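Pyrrolidone-carboxylate peptidase (Pyrococcus furiosus, PDB 1X10) removes N-terminal pyroglutamyl (5-oxoproline) residues from peptides as a cysteine peptidase of the C15 family, working as a homotetramer. Local coordinates at residues G28-G32 with D33-F37; V40-V44 with F45-K49; E53-L56 with E57-P61; V145-L148 with S149-S153. The protein carries 3 engineered substitutions. All blocks are in the same frame, centred on the assembly; numbering follows the deposited sequence.

Contact 1: G28-G32 with D33-F37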
# COMPACT_ATOMS: atom_id res chain seq x y z
N GLY A 28 33.57 -0.21 -17.09
CA GLY A 28 34.38 -0.56 -18.25
C GLY A 28 33.67 -0.70 -19.58
O GLY A 28 34.34 -0.87 -20.60
N ILE A 29 32.34 -0.64 -19.60
CA ILE A 29 31.65 -0.77 -20.88
C ILE A 29 31.72 0.56 -21.62
O ILE A 29 32.10 1.58 -21.05
CB ILE A 29 30.16 -1.15 -20.70
CG1 ILE A 29 29.35 0.06 -20.22
CG2 ILE A 29 30.03 -2.30 -19.72
CD1 ILE A 29 27.85 -0.17 -20.24
N LYS A 30 31.37 0.53 -22.90
CA LYS A 30 31.38 1.74 -23.70
C LYS A 30 30.10 1.84 -24.51
O LYS A 30 29.61 0.85 -25.06
CB LYS A 30 32.58 1.75 -24.65
CG LYS A 30 33.92 1.76 -23.93
CD LYS A 30 35.10 1.75 -24.90
CE LYS A 30 35.33 3.09 -25.58
NZ LYS A 30 34.19 3.51 -26.44
N ILE A 31 29.55 3.05 -24.54
CA ILE A 31 28.34 3.34 -25.29
C ILE A 31 28.86 4.33 -26.33
O ILE A 31 29.21 5.46 -26.00
CB ILE A 31 27.28 4.01 -24.40
CG1 ILE A 31 26.85 3.02 -23.30
CG2 ILE A 31 26.08 4.44 -25.24
CD1 ILE A 31 25.85 3.59 -22.32
N GLY A 32 28.93 3.89 -27.58
CA GLY A 32 29.47 4.76 -28.61
C GLY A 32 30.94 4.85 -28.25
O GLY A 32 31.58 3.82 -28.02
N ASP A 33 31.49 6.05 -28.18
CA ASP A 33 32.89 6.19 -27.80
C ASP A 33 33.04 6.71 -26.37
O ASP A 33 34.13 7.10 -25.95
CB ASP A 33 33.63 7.12 -28.78
CG ASP A 33 34.00 6.42 -30.06
OD1 ASP A 33 34.62 5.33 -29.99
OD2 ASP A 33 33.68 6.94 -31.15
N ALA A 34 31.94 6.71 -25.64
CA ALA A 34 31.94 7.17 -24.26
C ALA A 34 32.40 6.05 -23.33
O ALA A 34 32.00 4.90 -23.49
CB ALA A 34 30.54 7.63 -23.86
N GLN A 35 33.26 6.39 -22.38
CA GLN A 35 33.75 5.39 -21.44
C GLN A 35 32.94 5.44 -20.15
O GLN A 35 32.71 6.50 -19.59
CB GLN A 35 35.23 5.64 -21.11
CG GLN A 35 35.84 4.57 -20.24
CD GLN A 35 35.74 3.19 -20.87
OE1 GLN A 35 36.33 2.93 -21.92
NE2 GLN A 35 34.99 2.29 -20.23
N VAL A 36 32.51 4.27 -19.70
CA VAL A 36 31.72 4.19 -18.47
C VAL A 36 32.55 3.61 -17.33
O VAL A 36 33.23 2.59 -17.49
CB VAL A 36 30.46 3.32 -18.67
CG1 VAL A 36 29.65 3.28 -17.38
CG2 VAL A 36 29.61 3.90 -19.80
N PHE A 37 32.48 4.26 -16.18
CA PHE A 37 33.19 3.82 -14.98
C PHE A 37 32.13 3.47 -13.94
O PHE A 37 31.21 4.25 -13.70
CB PHE A 37 34.10 4.92 -14.43
CG PHE A 37 35.16 5.39 -15.39
CD1 PHE A 37 34.83 6.17 -16.49
CD2 PHE A 37 36.49 5.05 -15.19
CE1 PHE A 37 35.81 6.60 -17.39
CE2 PHE A 37 37.48 5.47 -16.08
CZ PHE A 37 37.14 6.25 -17.18

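Contact 2: V40-V44 with F45-K49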
# COMPACT_ATOMS: atom_id res chain seq x y z
N VAL A 40 31.40 1.36 -6.50
CA VAL A 40 30.50 1.08 -5.40
C VAL A 40 30.82 1.98 -4.21
O VAL A 40 31.99 2.17 -3.87
CB VAL A 40 30.61 -0.40 -4.96
CG1 VAL A 40 29.59 -0.70 -3.86
CG2 VAL A 40 30.39 -1.32 -6.15
N LEU A 41 29.78 2.54 -3.60
CA LEU A 41 29.96 3.43 -2.46
C LEU A 41 29.49 2.78 -1.16
O LEU A 41 28.56 1.97 -1.17
CB LEU A 41 29.17 4.72 -2.67
CG LEU A 41 29.55 5.54 -3.90
CD1 LEU A 41 28.59 6.73 -4.04
CD2 LEU A 41 30.98 6.02 -3.76
N PRO A 42 30.13 3.12 -0.04
CA PRO A 42 29.72 2.54 1.24
C PRO A 42 28.47 3.26 1.73
O PRO A 42 28.27 4.43 1.41
CB PRO A 42 30.92 2.81 2.14
CG PRO A 42 31.39 4.16 1.64
CD PRO A 42 31.31 3.98 0.13
N VAL A 43 27.61 2.56 2.47
CA VAL A 43 26.41 3.19 3.00
C VAL A 43 26.81 3.69 4.39
O VAL A 43 26.36 3.18 5.42
CB VAL A 43 25.24 2.17 3.10
CG1 VAL A 43 23.99 2.86 3.65
CG2 VAL A 43 24.94 1.60 1.72
N VAL A 44 27.67 4.70 4.38
CA VAL A 44 28.21 5.29 5.60
C VAL A 44 28.41 6.78 5.42
O VAL A 44 29.11 7.21 4.50
CB VAL A 44 29.59 4.66 5.92
CG1 VAL A 44 30.16 5.28 7.20
CG2 VAL A 44 29.46 3.14 6.04
N PHE A 45 27.81 7.59 6.29
CA PHE A 45 27.98 9.03 6.18
C PHE A 45 29.45 9.38 6.41
O PHE A 45 30.12 8.74 7.22
CB PHE A 45 27.11 9.76 7.21
CG PHE A 45 25.64 9.62 6.97
CD1 PHE A 45 24.85 8.79 7.77
CD2 PHE A 45 25.02 10.34 5.95
CE1 PHE A 45 23.48 8.68 7.55
CE2 PHE A 45 23.65 10.24 5.72
CZ PHE A 45 22.88 9.41 6.53
N GLY A 46 29.94 10.39 5.70
CA GLY A 46 31.33 10.79 5.84
C GLY A 46 32.20 10.00 4.88
O GLY A 46 32.71 10.54 3.90
N LYS A 47 32.35 8.71 5.16
CA LYS A 47 33.16 7.83 4.32
C LYS A 47 32.66 7.87 2.87
O LYS A 47 33.46 7.93 1.93
CB LYS A 47 33.10 6.40 4.85
CG LYS A 47 34.07 5.44 4.18
CD LYS A 47 34.17 4.14 4.97
CE LYS A 47 34.67 4.39 6.40
NZ LYS A 47 34.79 3.14 7.20
N ALA A 48 31.34 7.85 2.70
CA ALA A 48 30.75 7.88 1.37
C ALA A 48 31.15 9.17 0.65
O ALA A 48 31.41 9.17 -0.55
CB ALA A 48 29.23 7.79 1.46
N LYS A 49 31.20 10.27 1.40
CA LYS A 49 31.59 11.55 0.81
C LYS A 49 33.05 11.50 0.35
O LYS A 49 33.38 11.96 -0.74
CB LYS A 49 31.42 12.69 1.83
CG LYS A 49 31.71 14.06 1.24
CD LYS A 49 31.33 15.18 2.20
CE LYS A 49 32.39 15.39 3.26
NZ LYS A 49 33.62 15.99 2.67

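Contact 3: E53-L56 with E57-P61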
# COMPACT_ATOMS: atom_id res chain seq x y z
N GLU A 53 34.04 12.03 -3.48
CA GLU A 53 34.93 13.12 -3.87
C GLU A 53 36.17 12.61 -4.59
O GLU A 53 36.53 13.12 -5.65
CB GLU A 53 35.36 13.93 -2.64
CG GLU A 53 34.23 14.57 -1.85
CD GLU A 53 33.36 15.50 -2.68
OE1 GLU A 53 33.88 16.10 -3.64
OE2 GLU A 53 32.16 15.65 -2.36
N LYS A 54 36.82 11.60 -4.01
CA LYS A 54 38.02 11.04 -4.61
C LYS A 54 37.73 10.50 -6.00
O LYS A 54 38.49 10.72 -6.94
CB LYS A 54 38.58 9.92 -3.73
CG LYS A 54 39.01 10.37 -2.35
CD LYS A 54 39.52 9.21 -1.51
CE LYS A 54 39.76 9.63 -0.06
NZ LYS A 54 40.74 10.73 0.05
N THR A 55 36.60 9.79 -6.14
CA THR A 55 36.20 9.22 -7.41
C THR A 55 35.96 10.30 -8.46
O THR A 55 36.45 10.21 -9.59
CB THR A 55 34.93 8.38 -7.26
OG1 THR A 55 35.16 7.36 -6.28
CG2 THR A 55 34.55 7.72 -8.58
N LEU A 56 35.21 11.33 -8.09
CA LEU A 56 34.92 12.44 -9.00
C LEU A 56 36.20 13.14 -9.46
O LEU A 56 36.34 13.48 -10.63
CB LEU A 56 33.99 13.45 -8.33
CG LEU A 56 32.53 13.01 -8.13
CD1 LEU A 56 31.78 14.09 -7.37
CD2 LEU A 56 31.88 12.74 -9.48
N GLU A 57 37.12 13.37 -8.53
CA GLU A 57 38.37 14.04 -8.87
C GLU A 57 39.27 13.14 -9.71
O GLU A 57 39.98 13.61 -10.60
CB GLU A 57 39.11 14.46 -7.59
CG GLU A 57 40.47 15.10 -7.85
CD GLU A 57 41.13 15.61 -6.58
OE1 GLU A 57 41.27 14.82 -5.62
OE2 GLU A 57 41.51 16.80 -6.54
N GLU A 58 39.23 11.84 -9.42
CA GLU A 58 40.03 10.86 -10.13
C GLU A 58 39.60 10.73 -11.59
O GLU A 58 40.41 10.84 -12.51
CB GLU A 58 39.89 9.49 -9.46
CG GLU A 58 40.65 8.37 -10.14
CD GLU A 58 40.08 7.00 -9.81
OE1 GLU A 58 39.75 6.76 -8.62
OE2 GLU A 58 39.96 6.16 -10.73
N ILE A 59 38.30 10.52 -11.79
CA ILE A 59 37.72 10.32 -13.11
C ILE A 59 37.30 11.60 -13.83
O ILE A 59 37.43 11.69 -15.05
CB ILE A 59 36.51 9.37 -13.01
CG1 ILE A 59 36.96 8.04 -12.41
CG2 ILE A 59 35.88 9.17 -14.39
CD1 ILE A 59 35.82 7.08 -12.10
N LYS A 60 36.79 12.57 -13.08
CA LYS A 60 36.32 13.83 -13.65
C LYS A 60 35.32 13.52 -14.77
O LYS A 60 35.52 13.90 -15.92
CB LYS A 60 37.49 14.66 -14.19
CG LYS A 60 38.54 15.03 -13.15
CD LYS A 60 39.52 16.07 -13.70
CE LYS A 60 40.75 16.20 -12.81
NZ LYS A 60 40.40 16.58 -11.43
N PRO A 61 34.22 12.83 -14.43
CA PRO A 61 33.17 12.45 -15.38
C PRO A 61 32.40 13.65 -15.93
O PRO A 61 32.27 14.68 -15.27
CB PRO A 61 32.25 11.54 -14.56
CG PRO A 61 33.02 11.25 -13.30
CD PRO A 61 33.82 12.47 -13.06
O HOH W 1 40.99 11.57 -6.30

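Contact 4: V145-L148 with S149-S153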
# COMPACT_ATOMS: atom_id res chain seq x y z
N VAL A 145 24.58 11.44 -1.30
CA VAL A 145 25.46 11.40 -2.46
C VAL A 145 24.90 12.24 -3.62
O VAL A 145 25.65 12.91 -4.33
CB VAL A 145 25.70 9.95 -2.94
CG1 VAL A 145 26.47 9.18 -1.89
CG2 VAL A 145 24.38 9.28 -3.22
N MET A 146 23.58 12.21 -3.80
CA MET A 146 22.98 12.99 -4.88
C MET A 146 23.29 14.47 -4.69
O MET A 146 23.65 15.16 -5.65
CB MET A 146 21.46 12.79 -4.89
CG MET A 146 20.76 13.51 -6.05
SD MET A 146 18.96 13.42 -5.95
CE MET A 146 18.52 14.41 -7.41
N TYR A 147 23.15 14.96 -3.46
CA TYR A 147 23.41 16.36 -3.16
C TYR A 147 24.89 16.73 -3.36
O TYR A 147 25.20 17.74 -3.99
CB TYR A 147 22.99 16.69 -1.72
CG TYR A 147 23.12 18.17 -1.39
CD1 TYR A 147 22.09 19.06 -1.67
CD2 TYR A 147 24.33 18.68 -0.90
CE1 TYR A 147 22.24 20.43 -1.46
CE2 TYR A 147 24.50 20.05 -0.70
CZ TYR A 147 23.45 20.92 -0.98
OH TYR A 147 23.63 22.27 -0.82
N LEU A 148 25.78 15.92 -2.80
CA LEU A 148 27.21 16.17 -2.91
C LEU A 148 27.66 16.18 -4.37
O LEU A 148 28.51 16.98 -4.76
CB LEU A 148 28.00 15.11 -2.12
CG LEU A 148 27.90 15.26 -0.60
CD1 LEU A 148 28.43 13.99 0.09
CD2 LEU A 148 28.70 16.48 -0.17
N SER A 149 27.09 15.30 -5.18
CA SER A 149 27.47 15.25 -6.59
C SER A 149 27.03 16.53 -7.30
O SER A 149 27.80 17.15 -8.04
CB SER A 149 26.83 14.02 -7.27
OG SER A 149 27.31 13.86 -8.59
N LEU A 150 25.79 16.94 -7.05
CA LEU A 150 25.27 18.15 -7.67
C LEU A 150 26.00 19.40 -7.17
O LEU A 150 26.21 20.35 -7.92
CB LEU A 150 23.76 18.28 -7.43
CG LEU A 150 22.93 17.33 -8.29
CD1 LEU A 150 21.51 17.23 -7.75
CD2 LEU A 150 22.94 17.83 -9.73
N HIS A 151 26.40 19.39 -5.90
CA HIS A 151 27.13 20.51 -5.31
C HIS A 151 28.52 20.58 -5.95
O HIS A 151 29.06 21.66 -6.19
CB HIS A 151 27.27 20.32 -3.79
CG HIS A 151 27.97 21.44 -3.10
ND1 HIS A 151 27.47 22.72 -3.06
CD2 HIS A 151 29.14 21.47 -2.41
CE1 HIS A 151 28.29 23.50 -2.37
NE2 HIS A 151 29.31 22.76 -1.96
N HIS A 152 29.09 19.41 -6.21
CA HIS A 152 30.41 19.32 -6.84
C HIS A 152 30.33 19.93 -8.24
O HIS A 152 31.24 20.65 -8.67
CB HIS A 152 30.82 17.85 -6.95
CG HIS A 152 32.26 17.66 -7.31
ND1 HIS A 152 33.25 17.50 -6.37
CD2 HIS A 152 32.88 17.63 -8.52
CE1 HIS A 152 34.42 17.37 -6.98
NE2 HIS A 152 34.22 17.44 -8.28
N SER A 153 29.24 19.64 -8.93
CA SER A 153 29.02 20.16 -10.28
C SER A 153 28.91 21.68 -10.25
O SER A 153 29.53 22.38 -11.05
CB SER A 153 27.74 19.55 -10.87
OG SER A 153 27.45 20.09 -12.14

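Contact 1: G28-G32 with D33-F37
Q35 meets G28 through a folded side chain. Its CG stands opposite the backbone N (chi1 -175°), and a bend at chi2 of 58° turns the amide toward residues G28 to K30. There Q35 NE2 makes a weak hydrogen bond to G28 O at 3.2 Å. The same NE2 also bonds V36 O, which lies in the plane of the Q35 amide. G28 N reaches V36 O from the other face of that carbonyl, at 2.8 Å, so two N-H groups grip one oxygen. On the far side of the amide, Q35 OE1 lies 3.3 Å from K30 CG, and the two side chains cross obliquely. A leucine in place of Q35 would remove both amide bonds and would probably leave G28 O without this weak donor and V36 O with G28 N alone among the donors described.

The backbone is a tight antiparallel beta hairpin, closed by a type II' turn from I31 to A34. G32 takes the positive phi of the turn. I31 and A34 form a hydrogen-bonded pair, with A34 N to I31 O at 3.0 Å. K30 and Q35 are the neighbouring non-hydrogen-bonded pair. K30 bends at chi3 and chi4, which carries K30 NZ over the turn to 3.3 Å from D33 CA. On the opposite face, I31 and A34 both pack on L204 of helix 189-206. I29 CG1 rests against V36 CB at 3.8 Å.

Contact 2: V40-V44 with F45-K49
F45 follows V44, whose carbonyl oxygen takes a backbone bond from A48 further along. The F45 ring leaves this contact and meets Y144 edge to face. The F45 backbone is held from outside, its N by D92 and its O by K96. G46 comes next, at the N-cap position of helix 47-59. With phi near 88°, a side chain here would collide with the carbonyl of F45, so glycine suits the position. G46 N bonds the hydroxyl of Y144.

K47 opens the helix. K47 CB lies 3.9 Å from V44 CG1, one of the two valine methyls. Further out, K47 CG touches P42 CG, also at 3.9 Å. The chain then bends at chi3 and leads NZ away to a salt bridge with E94.

A48 makes the one backbone bond across the turn. A48 N donates to V44 O at 2.9 Å. A48 CB touches V44 O at 3.1 Å and also lies near P42 O, and P42 CG approaches A48 CA at 3.8 Å. The proline ring thus lies against the first turn of the helix. V43, the centre of an inverse gamma turn, points the other way.

This is a strand-to-helix connection in an alpha/beta fold. The chain leaves strand 34-41, which runs parallel to strand 2-8, and enters helix 47-59. V43 and A48 both pack on L141 of helix 141-156, and L41 rests on T6 and F8 of strand 2-8.

Contact 3: E53-L56 with E57-P61
T55 and I59 meet one turn apart on the last turns of helix 47-59, an alpha helix whose last helical residue is I59. Their side chains lie side by side and point the same way. In T55, chi1 of -57° puts OG1 beside the backbone N and CG2 anti to it, which turns T55 CG2 along the helix to I59 CD1 at 3.8 Å. From its place beside the backbone, OG1 bonds V51 O one turn back. The T55 hydroxyl is thus satisfied within the helix while its methyl does the packing. Both residues lie on L4 of strand 2-8 and on R39 of strand 34-41. T55 O receives I59 N at 2.9 Å.

E57 and E58 are extended beyond CG and lie on the exposed side. A water donates to K54 O at 2.7 Å and, weakly, to E57 OE1, so it links two residues three apart. E58 reaches toward R39 in a long, weak ion pair.

K60 leaves the helix with positive phi. K60 N still bonds L56 O at 2.7 Å. P61 follows, crossing L56 at about a right angle. P61 CD lies 4.1 Å from L56 CD2 and 3.6 Å from L56 O. L56 and P61 also share L4 as a neighbour. The K60 side chain runs back beside the helix end, with a bend at chi4, and K60 NZ donates in plane to a lone pair of E57 O at 3.1 Å.

Contact 4: V145-L148 with S149-S153
M146 runs beside L150, one turn on in helix 141-156, and both point the same way. From CB the M146 chain is fully extended: chi1 of -176° carries CG away from the amide nitrogen. M146 CG comes to 4.2 Å from L150 CD1. The SD atom carries the chain past that methyl, and M146 CE at the tip closes on the same L150 CD1 at 4.1 Å. L150 CD1 also lies 3.6 Å from M146 O, so this methyl touches both the carbonyl oxygen and the terminal methyl of M146. The M146 side chain also packs on E79, an active-site residue, and on F164 of strand 161-167.

Y147 leans across H151 on another side of the helix. Y147 CE2 comes to 4.2 Å from H151 CB. The tips find partners elsewhere: Y147 OH bonds P108 O, and H151 ND1 bonds the hydroxyl of Y111.

Regular alpha-helical bonds hold the backbone. S149 N reaches V145 O at 2.9 Å, and H151 N reaches Y147 O at 2.8 Å. S149 OG is bonded to S162 and H66, while H152 lies edge to face with Y158.

The chemistry is therefore divided round this helix. M146 and L150 both pack on A82 of strand 76-83, through dispersion contacts without direction. The polar tips of Y147, S149 and H151 each have a hydrogen-bond partner outside this stretch, which ties the helix to its surroundings.

How the contacts relate
The four contacts follow one another along the chain; none nests in or crosses another. Contact 1 closes the hairpin of strands 30-31 and 34-41 at the edge of the sheet. Strand 34-41 then leads to contact 2, which closes the turn into helix 47-59. Contact 3 lies at the other end of that helix, where I59 CD1 packs on F37 CB of contact 1 at 3.6 Å. Much later comes contact 4, within helix 141-156. Contacts 3 and 4 each follow a single helix and close no loop. Contact 4 joins the two helices: K49 CG of contact 2 touches L148 CD1 at 3.5 Å, and L56 CD1 of contact 3 meets H152 CG at 3.6 Å. Contacts 1 and 4 do not touch.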